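Local coordinates for DNA repair protein PprA (Deinococcus deserti, PDB 6MC8) that binds DNA and takes part in the repair of radiation-induced damage and in genome segregation, with a tendency to form filaments, at residues 37-40 against 41-45; 51-54 against 55-58; 60-63 against 64-67; 68-71 against 72-76; 123-126 against 127-131. The protein carries 2 engineered substitutions. One frame throughout, in Å; residues are numbered along the deposited sequence.

Contact 1 of 5, residues 37-40 against 41-45; sequences ARFA and ELVAT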
loop_
_atom_site.group_PDB
_atom_site.type_symbol
_atom_site.label_atom_id
_atom_site.label_comp_id
_atom_site.label_asym_id
_atom_site.label_seq_id
_atom_site.Cartn_x
_atom_site.Cartn_y
_atom_site.Cartn_z
ATOM N N ALA A 37 -27.017 -28.526 6.412
ATOM C CA ALA A 37 -27.908 -28.562 5.263
ATOM C C ALA A 37 -28.458 -27.176 4.957
ATOM O O ALA A 37 -28.627 -26.821 3.789
ATOM C CB ALA A 37 -29.045 -29.551 5.507
ATOM N N ARG A 38 -28.738 -26.378 5.992
ATOM C CA ARG A 38 -29.200 -25.011 5.775
ATOM C C ARG A 38 -28.104 -24.154 5.162
ATOM O O ARG A 38 -28.384 -23.256 4.359
ATOM C CB ARG A 38 -29.659 -24.371 7.086
ATOM C CG ARG A 38 -30.776 -25.056 7.845
ATOM C CD ARG A 38 -32.080 -25.180 7.082
ATOM N NE ARG A 38 -32.221 -26.496 6.472
ATOM C CZ ARG A 38 -33.183 -26.832 5.623
ATOM N NH1 ARG A 38 -34.103 -25.944 5.270
ATOM N NH2 ARG A 38 -33.228 -28.058 5.126
ATOM N N PHE A 39 -26.849 -24.407 5.538
ATOM C CA PHE A 39 -25.748 -23.638 4.976
ATOM C C PHE A 39 -25.490 -24.027 3.529
ATOM O O PHE A 39 -25.129 -23.177 2.710
ATOM C CB PHE A 39 -24.480 -23.831 5.802
ATOM C CG PHE A 39 -23.343 -22.953 5.371
ATOM C CD1 PHE A 39 -23.294 -21.632 5.768
ATOM C CD2 PHE A 39 -22.343 -23.438 4.544
ATOM C CE1 PHE A 39 -22.258 -20.819 5.369
ATOM C CE2 PHE A 39 -21.310 -22.629 4.143
ATOM C CZ PHE A 39 -21.267 -21.321 4.555
ATOM N N ALA A 40 -25.650 -25.312 3.207
ATOM C CA ALA A 40 -25.417 -25.781 1.847
ATOM C C ALA A 40 -26.460 -25.230 0.888
ATOM O O ALA A 40 -26.163 -24.978 -0.282
ATOM C CB ALA A 40 -25.417 -27.308 1.817
ATOM N N GLU A 41 -27.681 -25.030 1.377
ATOM C CA GLU A 41 -28.745 -24.477 0.552
ATOM C C GLU A 41 -28.562 -22.980 0.348
ATOM O O GLU A 41 -28.992 -22.431 -0.671
ATOM C CB GLU A 41 -30.085 -24.793 1.206
ATOM C CG GLU A 41 -30.407 -26.276 1.173
ATOM C CD GLU A 41 -31.449 -26.675 2.194
ATOM O OE1 GLU A 41 -31.836 -25.818 3.009
ATOM O OE2 GLU A 41 -31.857 -27.853 2.201
ATOM N N LEU A 42 -27.910 -22.311 1.298
ATOM C CA LEU A 42 -27.635 -20.886 1.156
ATOM C C LEU A 42 -26.560 -20.627 0.109
ATOM O O LEU A 42 -26.734 -19.783 -0.776
ATOM C CB LEU A 42 -27.223 -20.299 2.502
ATOM C CG LEU A 42 -26.880 -18.814 2.486
ATOM C CD1 LEU A 42 -28.085 -18.013 2.071
ATOM C CD2 LEU A 42 -26.380 -18.372 3.840
ATOM N N VAL A 43 -25.439 -21.347 0.188
ATOM C CA VAL A 43 -24.337 -21.101 -0.734
ATOM C C VAL A 43 -24.542 -21.756 -2.089
ATOM O O VAL A 43 -23.775 -21.484 -3.014
ATOM C CB VAL A 43 -22.994 -21.549 -0.123
ATOM C CG1 VAL A 43 -22.693 -20.743 1.120
ATOM C CG2 VAL A 43 -23.000 -23.034 0.182
ATOM N N ALA A 44 -25.570 -22.595 -2.240
ATOM C CA ALA A 44 -25.917 -23.106 -3.559
ATOM C C ALA A 44 -26.602 -22.054 -4.418
ATOM O O ALA A 44 -26.670 -22.218 -5.638
ATOM C CB ALA A 44 -26.809 -24.338 -3.441
ATOM N N THR A 45 -27.103 -20.978 -3.809
ATOM C CA THR A 45 -27.579 -19.837 -4.576
ATOM C C THR A 45 -26.437 -19.072 -5.225
ATOM O O THR A 45 -26.675 -18.306 -6.161
ATOM C CB THR A 45 -28.390 -18.894 -3.688
ATOM O OG1 THR A 45 -27.548 -18.351 -2.666
ATOM C CG2 THR A 45 -29.538 -19.641 -3.040
#

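Contact 2 of 5, residues 51-54 against 55-58; sequences DVQA and LADS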
loop_
_atom_site.group_PDB
_atom_site.type_symbol
_atom_site.label_atom_id
_atom_site.label_comp_id
_atom_site.label_asym_id
_atom_site.label_seq_id
_atom_site.Cartn_x
_atom_site.Cartn_y
_atom_site.Cartn_z
ATOM N N ASP A 51 -19.081 -28.628 0.954
ATOM C CA ASP A 51 -18.355 -29.802 1.410
ATOM C C ASP A 51 -18.436 -30.008 2.914
ATOM O O ASP A 51 -17.799 -30.930 3.428
ATOM C CB ASP A 51 -16.884 -29.704 0.993
ATOM C CG ASP A 51 -16.685 -29.864 -0.491
ATOM O OD1 ASP A 51 -17.473 -30.584 -1.128
ATOM O OD2 ASP A 51 -15.737 -29.269 -1.025
ATOM N N VAL A 52 -19.211 -29.190 3.628
ATOM C CA VAL A 52 -19.109 -29.143 5.084
ATOM C C VAL A 52 -19.771 -30.365 5.714
ATOM O O VAL A 52 -19.270 -30.921 6.698
ATOM C CB VAL A 52 -19.709 -27.827 5.611
ATOM C CG1 VAL A 52 -19.536 -27.715 7.109
ATOM C CG2 VAL A 52 -19.070 -26.650 4.918
ATOM N N GLN A 53 -20.893 -30.810 5.145
ATOM C CA GLN A 53 -21.542 -32.025 5.626
ATOM C C GLN A 53 -20.676 -33.254 5.361
ATOM O O GLN A 53 -20.643 -34.186 6.171
ATOM C CB GLN A 53 -22.911 -32.182 4.965
ATOM C CG GLN A 53 -23.743 -33.340 5.491
ATOM C CD GLN A 53 -24.173 -33.151 6.931
ATOM O OE1 GLN A 53 -23.608 -33.741 7.846
ATOM N NE2 GLN A 53 -25.194 -32.333 7.134
ATOM N N ALA A 54 -19.948 -33.258 4.243
ATOM C CA ALA A 54 -19.078 -34.386 3.930
ATOM C C ALA A 54 -17.841 -34.397 4.819
ATOM O O ALA A 54 -17.307 -35.465 5.134
ATOM C CB ALA A 54 -18.681 -34.351 2.458
ATOM N N LEU A 55 -17.371 -33.221 5.237
ATOM C CA LEU A 55 -16.234 -33.171 6.148
ATOM C C LEU A 55 -16.640 -33.563 7.559
ATOM O O LEU A 55 -15.855 -34.184 8.284
ATOM C CB LEU A 55 -15.607 -31.780 6.142
ATOM C CG LEU A 55 -14.832 -31.352 4.900
ATOM C CD1 LEU A 55 -14.464 -29.904 5.012
ATOM C CD2 LEU A 55 -13.587 -32.188 4.738
ATOM N N ALA A 56 -17.859 -33.209 7.965
ATOM C CA ALA A 56 -18.334 -33.561 9.297
ATOM C C ALA A 56 -18.562 -35.061 9.419
ATOM O O ALA A 56 -18.264 -35.665 10.455
ATOM C CB ALA A 56 -19.615 -32.793 9.614
ATOM N N ASP A 57 -19.071 -35.684 8.355
ATOM C CA ASP A 57 -19.282 -37.124 8.367
ATOM C C ASP A 57 -17.978 -37.904 8.253
ATOM O O ASP A 57 -17.965 -39.106 8.529
ATOM C CB ASP A 57 -20.226 -37.534 7.234
ATOM C CG ASP A 57 -21.645 -37.052 7.451
ATOM O OD1 ASP A 57 -22.033 -36.839 8.615
ATOM O OD2 ASP A 57 -22.383 -36.907 6.458
ATOM N N SER A 58 -16.888 -37.255 7.856
ATOM C CA SER A 58 -15.611 -37.922 7.659
ATOM C C SER A 58 -14.651 -37.717 8.823
ATOM O O SER A 58 -13.487 -38.114 8.730
ATOM C CB SER A 58 -14.970 -37.450 6.355
ATOM O OG SER A 58 -15.762 -37.826 5.245
#

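Contact 3 of 5, residues 60-63 against 64-67; sequences ADDT and TLEA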
loop_
_atom_site.group_PDB
_atom_site.type_symbol
_atom_site.label_atom_id
_atom_site.label_comp_id
_atom_site.label_asym_id
_atom_site.label_seq_id
_atom_site.Cartn_x
_atom_site.Cartn_y
_atom_site.Cartn_z
ATOM N N ALA A 60 -13.890 -34.685 10.649
ATOM C CA ALA A 60 -13.194 -33.430 10.867
ATOM C C ALA A 60 -13.704 -32.750 12.130
ATOM O O ALA A 60 -14.878 -32.855 12.489
ATOM C CB ALA A 60 -13.365 -32.507 9.666
ATOM N N ASP A 61 -12.799 -32.055 12.814
ATOM C CA ASP A 61 -13.151 -31.325 14.017
ATOM C C ASP A 61 -13.797 -29.991 13.658
ATOM O O ASP A 61 -13.991 -29.661 12.489
ATOM C CB ASP A 61 -11.926 -31.122 14.908
ATOM C CG ASP A 61 -10.782 -30.439 14.194
ATOM O OD1 ASP A 61 -10.825 -30.318 12.957
ATOM O OD2 ASP A 61 -9.843 -29.994 14.879
ATOM N N ASP A 62 -14.118 -29.206 14.688
ATOM C CA ASP A 62 -14.836 -27.954 14.477
ATOM C C ASP A 62 -13.955 -26.913 13.795
ATOM O O ASP A 62 -14.456 -26.054 13.067
ATOM C CB ASP A 62 -15.363 -27.418 15.809
ATOM C CG ASP A 62 -16.396 -28.330 16.439
ATOM O OD1 ASP A 62 -17.051 -29.097 15.710
ATOM O OD2 ASP A 62 -16.566 -28.267 17.672
ATOM N N THR A 63 -12.639 -26.988 14.004
ATOM C CA THR A 63 -11.730 -26.017 13.400
ATOM C C THR A 63 -11.616 -26.232 11.893
ATOM O O THR A 63 -11.573 -25.266 11.123
ATOM C CB THR A 63 -10.363 -26.108 14.085
ATOM O OG1 THR A 63 -10.522 -25.857 15.485
ATOM C CG2 THR A 63 -9.387 -25.092 13.525
ATOM N N THR A 64 -11.600 -27.492 11.456
ATOM C CA THR A 64 -11.603 -27.796 10.028
ATOM C C THR A 64 -12.949 -27.448 9.398
ATOM O O THR A 64 -13.006 -26.929 8.277
ATOM C CB THR A 64 -11.254 -29.274 9.823
ATOM O OG1 THR A 64 -9.943 -29.523 10.342
ATOM C CG2 THR A 64 -11.277 -29.665 8.363
ATOM N N LEU A 65 -14.042 -27.704 10.123
ATOM C CA LEU A 65 -15.378 -27.402 9.615
ATOM C C LEU A 65 -15.607 -25.903 9.489
ATOM O O LEU A 65 -16.152 -25.438 8.485
ATOM C CB LEU A 65 -16.437 -28.018 10.525
ATOM C CG LEU A 65 -16.601 -29.533 10.499
ATOM C CD1 LEU A 65 -17.532 -29.964 11.603
ATOM C CD2 LEU A 65 -17.137 -29.967 9.162
ATOM N N GLU A 66 -15.189 -25.130 10.494
ATOM C CA GLU A 66 -15.393 -23.687 10.458
ATOM C C GLU A 66 -14.485 -23.020 9.435
ATOM O O GLU A 66 -14.806 -21.943 8.925
ATOM C CB GLU A 66 -15.173 -23.096 11.850
ATOM C CG GLU A 66 -16.302 -23.395 12.818
ATOM C CD GLU A 66 -15.989 -22.985 14.237
ATOM O OE1 GLU A 66 -14.829 -22.629 14.513
ATOM O OE2 GLU A 66 -16.905 -23.024 15.077
ATOM N N ALA A 67 -13.349 -23.642 9.123
ATOM C CA ALA A 67 -12.502 -23.129 8.054
ATOM C C ALA A 67 -13.152 -23.339 6.693
ATOM O O ALA A 67 -13.019 -22.500 5.799
ATOM C CB ALA A 67 -11.128 -23.791 8.104
#

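Contact 4 of 5, residues 68-71 against 72-76; sequences QLTQ and ELRLA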
loop_
_atom_site.group_PDB
_atom_site.type_symbol
_atom_site.label_atom_id
_atom_site.label_comp_id
_atom_site.label_asym_id
_atom_site.label_seq_id
_atom_site.Cartn_x
_atom_site.Cartn_y
_atom_site.Cartn_z
ATOM N N GLN A 68 -13.869 -24.451 6.526
ATOM C CA GLN A 68 -14.571 -24.691 5.274
ATOM C C GLN A 68 -15.829 -23.839 5.178
ATOM O O GLN A 68 -16.204 -23.404 4.085
ATOM C CB GLN A 68 -14.907 -26.174 5.141
ATOM C CG GLN A 68 -15.493 -26.579 3.806
ATOM C CD GLN A 68 -14.505 -26.436 2.672
ATOM O OE1 GLN A 68 -13.320 -26.694 2.835
ATOM N NE2 GLN A 68 -14.997 -26.049 1.507
ATOM N N LEU A 69 -16.452 -23.547 6.314
ATOM C CA LEU A 69 -17.654 -22.688 6.346
ATOM C C LEU A 69 -17.285 -21.273 5.917
ATOM O O LEU A 69 -18.013 -20.669 5.177
ATOM C CB LEU A 69 -18.261 -22.721 7.747
ATOM C CG LEU A 69 -19.061 -23.966 8.080
ATOM C CD1 LEU A 69 -19.552 -23.896 9.491
ATOM C CD2 LEU A 69 -20.226 -24.108 7.163
ATOM N N THR A 70 -16.156 -20.811 6.404
ATOM C CA THR A 70 -15.586 -19.501 6.086
ATOM C C THR A 70 -15.178 -19.460 4.624
ATOM O O THR A 70 -15.347 -18.457 4.034
ATOM C CB THR A 70 -14.425 -19.224 7.032
ATOM O OG1 THR A 70 -15.021 -19.227 8.315
ATOM C CG2 THR A 70 -13.735 -17.912 6.776
ATOM N N GLN A 71 -14.617 -20.542 4.116
ATOM C CA GLN A 71 -14.162 -20.577 2.719
ATOM C C GLN A 71 -15.367 -20.463 1.803
ATOM O O GLN A 71 -15.297 -19.704 0.888
ATOM C CB GLN A 71 -13.296 -21.804 2.462
ATOM C CG GLN A 71 -12.946 -22.007 1.003
ATOM C CD GLN A 71 -12.145 -23.243 0.691
ATOM O OE1 GLN A 71 -12.642 -24.223 0.187
ATOM N NE2 GLN A 71 -10.867 -23.204 0.981
ATOM N N GLU A 72 -16.450 -21.144 2.140
ATOM C CA GLU A 72 -17.617 -21.160 1.272
ATOM C C GLU A 72 -18.425 -19.876 1.402
ATOM O O GLU A 72 -19.059 -19.438 0.437
ATOM C CB GLU A 72 -18.468 -22.385 1.585
ATOM C CG GLU A 72 -17.791 -23.684 1.207
ATOM C CD GLU A 72 -18.611 -24.900 1.559
ATOM O OE1 GLU A 72 -19.652 -24.747 2.220
ATOM O OE2 GLU A 72 -18.215 -26.016 1.170
ATOM N N LEU A 73 -18.408 -19.259 2.585
ATOM C CA LEU A 73 -19.082 -17.979 2.775
ATOM C C LEU A 73 -18.382 -16.863 2.011
ATOM O O LEU A 73 -19.041 -15.969 1.468
ATOM C CB LEU A 73 -19.150 -17.645 4.262
ATOM C CG LEU A 73 -19.820 -16.344 4.700
ATOM C CD1 LEU A 73 -21.310 -16.356 4.436
ATOM C CD2 LEU A 73 -19.528 -16.076 6.152
ATOM N N ARG A 74 -17.052 -16.897 1.952
ATOM C CA ARG A 74 -16.319 -15.872 1.218
ATOM C C ARG A 74 -16.459 -16.060 -0.286
ATOM O O ARG A 74 -16.465 -15.082 -1.038
ATOM C CB ARG A 74 -14.849 -15.882 1.633
ATOM C CG ARG A 74 -14.604 -15.358 3.032
ATOM C CD ARG A 74 -13.165 -15.542 3.454
ATOM N NE ARG A 74 -12.948 -15.076 4.816
ATOM C CZ ARG A 74 -11.829 -15.264 5.504
ATOM N NH1 ARG A 74 -10.823 -15.936 4.970
ATOM N NH2 ARG A 74 -11.730 -14.804 6.741
ATOM N N LEU A 75 -16.580 -17.306 -0.744
ATOM C CA LEU A 75 -16.809 -17.543 -2.163
ATOM C C LEU A 75 -18.229 -17.156 -2.556
ATOM O O LEU A 75 -18.468 -16.691 -3.674
ATOM C CB LEU A 75 -16.521 -19.005 -2.506
ATOM C CG LEU A 75 -16.626 -19.394 -3.982
ATOM C CD1 LEU A 75 -15.664 -18.570 -4.816
ATOM C CD2 LEU A 75 -16.362 -20.866 -4.180
ATOM N N ALA A 76 -19.180 -17.315 -1.635
ATOM C CA ALA A 76 -20.549 -16.904 -1.912
ATOM C C ALA A 76 -20.677 -15.387 -1.948
ATOM O O ALA A 76 -21.459 -14.847 -2.735
ATOM C CB ALA A 76 -21.497 -17.504 -0.878
#

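Contact 5 of 5, residues 123-126 against 127-131; sequences AGTY and ASMQA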
loop_
_atom_site.group_PDB
_atom_site.type_symbol
_atom_site.label_atom_id
_atom_site.label_comp_id
_atom_site.label_asym_id
_atom_site.label_seq_id
_atom_site.Cartn_x
_atom_site.Cartn_y
_atom_site.Cartn_z
ATOM N N ALA A 123 -30.202 -11.700 4.615
ATOM C CA ALA A 123 -30.007 -10.776 3.506
ATOM C C ALA A 123 -30.275 -9.339 3.927
ATOM O O ALA A 123 -29.685 -8.407 3.375
ATOM C CB ALA A 123 -30.904 -11.166 2.334
ATOM N N GLY A 124 -31.154 -9.140 4.908
ATOM C CA GLY A 124 -31.386 -7.800 5.418
ATOM C C GLY A 124 -30.261 -7.315 6.311
ATOM O O GLY A 124 -30.015 -6.112 6.412
ATOM N N THR A 125 -29.580 -8.243 6.985
ATOM C CA THR A 125 -28.404 -7.897 7.776
ATOM C C THR A 125 -27.259 -7.454 6.873
ATOM O O THR A 125 -26.553 -6.484 7.166
ATOM C CB THR A 125 -28.001 -9.097 8.642
ATOM O OG1 THR A 125 -29.076 -9.437 9.522
ATOM C CG2 THR A 125 -26.762 -8.808 9.462
ATOM N N TYR A 126 -27.084 -8.146 5.748
ATOM C CA TYR A 126 -26.060 -7.778 4.778
ATOM C C TYR A 126 -26.439 -6.518 4.010
ATOM O O TYR A 126 -25.559 -5.788 3.539
ATOM C CB TYR A 126 -25.833 -8.948 3.823
ATOM C CG TYR A 126 -25.047 -10.088 4.420
ATOM C CD1 TYR A 126 -24.072 -9.857 5.378
ATOM C CD2 TYR A 126 -25.339 -11.403 4.085
ATOM C CE1 TYR A 126 -23.365 -10.893 5.934
ATOM C CE2 TYR A 126 -24.644 -12.450 4.650
ATOM C CZ TYR A 126 -23.657 -12.189 5.569
ATOM O OH TYR A 126 -22.958 -13.224 6.132
ATOM N N ALA A 127 -27.738 -6.244 3.870
ATOM C CA ALA A 127 -28.168 -5.077 3.106
ATOM C C ALA A 127 -27.944 -3.790 3.885
ATOM O O ALA A 127 -27.707 -2.731 3.294
ATOM C CB ALA A 127 -29.637 -5.210 2.708
ATOM N N SER A 128 -27.993 -3.861 5.218
ATOM C CA SER A 128 -27.734 -2.690 6.047
ATOM C C SER A 128 -26.259 -2.307 6.078
ATOM O O SER A 128 -25.927 -1.232 6.586
ATOM C CB SER A 128 -28.243 -2.929 7.467
ATOM O OG SER A 128 -27.491 -3.925 8.126
ATOM N N MET A 129 -25.379 -3.152 5.551
ATOM C CA MET A 129 -23.961 -2.869 5.435
ATOM C C MET A 129 -23.597 -2.248 4.095
ATOM O O MET A 129 -22.451 -1.830 3.912
ATOM C CB MET A 129 -23.168 -4.166 5.615
ATOM C CG MET A 129 -23.449 -4.903 6.903
ATOM S SD MET A 129 -22.608 -6.486 6.957
ATOM C CE MET A 129 -23.334 -7.180 8.425
ATOM N N GLN A 130 -24.511 -2.267 3.141
ATOM C CA GLN A 130 -24.204 -1.815 1.766
ATOM C C GLN A 130 -24.328 -0.306 1.577
ATOM O O GLN A 130 -24.989 0.330 2.339
ATOM C CB GLN A 130 -25.172 -2.419 0.762
ATOM C CG GLN A 130 -25.317 -3.920 0.782
ATOM C CD GLN A 130 -26.288 -4.377 -0.276
ATOM O OE1 GLN A 130 -25.941 -5.070 -1.201
ATOM N NE2 GLN A 130 -27.528 -3.972 -0.167
ATOM N N ALA A 131 -23.694 0.199 0.533
ATOM C CA ALA A 131 -23.792 1.589 0.088
ATOM C C ALA A 131 -23.904 1.616 -1.430
ATOM O O ALA A 131 -22.891 1.696 -2.137
ATOM C CB ALA A 131 -22.597 2.414 0.559
#

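Contact 1 of 5, residues 37-40 against 41-45
The Arg38 guanidinium carries Glu41 OE1 over the centre of one face, with Arg38 CZ and Glu41 OE1 3.1 Å apart. Because OE1 sits above the guanidinium plane, no N-H points at it, and the salt bridge between Arg38 NH1 and Glu41 OE1, at 3.2 Å, is one of charge only. The guanidinium and carboxylate planes stand 82° apart. The Phe39 ring also has one face occupied. Val43 CG1 lies 4.1 Å from the centroid of that ring and 26° off its normal, a CH-pi contact. The nearest ring atom is Phe39 CZ, 3.8 Å from Val43 CG1.

Arg38 and Glu41 lie side by side and point the same way. The arginine chain bends at chi2 (-60°) and again at chi3, which turns the guanidinium toward the carboxylate. Glu41 reaches it with an extended chain whose CG passes 3.2 Å from Ala37 O.

Beneath the side chains runs ordinary helical bonding. Glu41 N donates to Ala37 O, Leu42 N to Arg38 O, and Val43 N to Phe39 O at 3.1 Å. The Ala44 N bond to Ala40 O is weak. Leu42 O then takes both the amide and the hydroxyl of Thr45, and Thr45 OG1 is also bonded to Trp80 NE1.

Phe39 and Val43 pack against helix 62-80, on Leu69 and Ala76 respectively. The helix thus keeps its apolar pair on the inner side and its ion pair toward the exposed side. A bridge without aligned N-H groups is likely to tolerate small rotations of either charged group.

Contact 2 of 5, residues 51-54 against 55-58
Gln53 and Asp57, one helical turn apart, run across each other at a slant. Their amide and carboxylate planes are only 24° apart. The groups meet oxygen to oxygen, with Gln53 OE1 3.6 Å from Asp57 OD1, and as modelled no hydrogen bond joins the two. The glutamine bends at chi2 (67°), which lays its amide beside the aspartate. Asp57 OD2 also sits 3.2 Å from the backbone oxygen Gln53 O, again two acceptors together.

Leu55 is placed differently. Its CG is anti to its own carbonyl carbon and leans back over the preceding turn, 3.3 Å from Asp51 O. That oxygen is already used, because Leu55 N donates to Asp51 O. Ala56 CB lies 3.5 Å from Val52 O.

Ser58 closes the last turn. Its hydroxyl donates to Ala54 O at 2.8 Å, meeting the oxygen nearly along the C=O axis. The two bonds before it are normal helical ones, Ala56 N to Val52 O and Asp57 N to Gln53 O.

Most of this stretch falls in a region assigned by sequence to the A2 peptidase family, but its geometry is simply that of a short helix near the surface. Val52 is its buried side chain. Helix 52-57 packs on both helix 35-43, where Leu36 touches Val52, Gln53 and Ala56, and helix 62-80, through Val52 on Leu69 and Leu55 on Gln68.

Contact 3 of 5, residues 60-63 against 64-67
Thr64 CB starts 3.3 Å from Asp61 OD1, and both of its branches meet the residues that precede the helix. The OG1 branch, beside the backbone N (chi1 -61°), donates to Asp61 OD1 at 2.9 Å and meets that oxygen nearly along its C-O axis. The CG2 branch turns to the methyl of Ala60, with Thr64 CG2 and Ala60 CB 3.8 Å apart.

Asp61 is the N-cap. Its chi1 of 55° puts CG in the crowded position between N and the carbonyl carbon and brings the carboxylate over the first turn, within reach of Thr64. Thr64 N donates to Asp61 OD1 at 3.3 Å, coming from above the carboxylate plane. One oxygen thus holds both the amide and the hydroxyl of Thr64, and the two side chains cross at about a right angle. The next bonds are Leu65 N to Asp61 O, then Glu66 N to Asp62 O at 2.8 Å.

The contact lies at the surface, where helix 62-80 begins. Leu65 is buried and packs on Leu55 and Ala56 of helix 52-57. On another flank, Asp62 and Glu66 touch strand 89-95, where Glu66 OE2 accepts from Leu93 N.

Contact 4 of 5, residues 68-71 against 72-76
Gln68 NE2 donates to Glu72 OE2 at 3.2 Å, with the N-H well aligned at 164°. The oxygen lies close to the amide plane of Gln68, but the nitrogen comes from above the carboxylate plane. The two planes are 79° apart. Gln68 bends at chi2 (67°) to bring its amide there. The same NE2 makes a weak bond to Gln71 OE1 at 3.3 Å.

Glu72 is buried, yet both its oxygens have partners. OE1 accepts from Ser50 OG and OE2 from Asp51 N. With an alanine here, Ser50 OG, Asp51 N and Gln68 NE2 would probably all lose an acceptor, and a gap would open between helix 62-80 and the start of helix 52-57.

Thr70 and Arg74 run alongside each other. Thr70 CG2 sits over the centre of one guanidinium face, 3.5 Å from Arg74 CZ. Thr70 OG1 is bonded to Glu66 O and Ala91 N, and Arg74 NE to His89 O.

The backbone is regular, with Glu72 N on Gln68 O at 3.0 Å. Three donors, Gln68 NE2, Ser50 OG and Asp51 N, would be expected to offset the cost of burying the carboxylate, while Arg74 and Thr70 tie the helix to strand 89-95.

Contact 5 of 5, residues 123-126 against 127-131
With CG beside its own backbone N (chi1 -56°) and the chain extended beyond, Met129 lays its thioether back along the last helical turn, next to Thr125 and Tyr126. It lies side by side with each of the two, pointing the same way. Met129 SD comes to the edge of the Tyr126 ring, near its plane, 5.3 Å from the centroid and 90° off the normal. The nearest ring atom, Tyr126 CD1, is 4.0 Å from Met129 SD. The methyl goes further, and Met129 CE stops 3.9 Å from Thr125 CG2. With a serine here the side chain would end well short of the Tyr126 ring edge and Thr125 CG2, and a gap would probably open between the turn and the last helical residues.

Ser128 uses a different torsion. Its chi1 of 68° swings OG back to Thr125 O, to which it donates at 2.9 Å. Ser128 N bonds to Gly124 O at 3.3 Å from above the carbonyl plane. Met129 N reaches Tyr126 O only weakly, also at 3.3 Å. Gln130 N then donates to Ala127 O at 3.2 Å, across the type I turn.

Outside the segments, the Tyr126 ring meets His77 edge-to-face. Met129 also touches Val107 and Arg112, on strands 100-107 and 110-114.

The arrangement is that of a helix C-terminus running into a type I beta turn. A Met-aromatic contact, with the sulfur at the ring edge, links the turn to the last helical residues.

How the contacts relate
Contacts 1 and 4 are partly buried, while contacts 2, 3 and 5 lie at the surface. Contacts 3 and 4 share helix 62-80, which begins in the first and passes inward through the second. Contact 4 touches contacts 1, 2 and 5, and its centre is about 11 Å from that of contact 1. Chemistry follows place. Contact 3 caps a helix start with a carboxylate, whereas contacts 2 and 5 end theirs with serine hydroxyls on backbone oxygens. Contact 1 pairs charges facing outward, but contact 4 buries a carboxylate among donors. Contacts 1 and 5 add aromatic packing, by CH-pi and sulfur respectively.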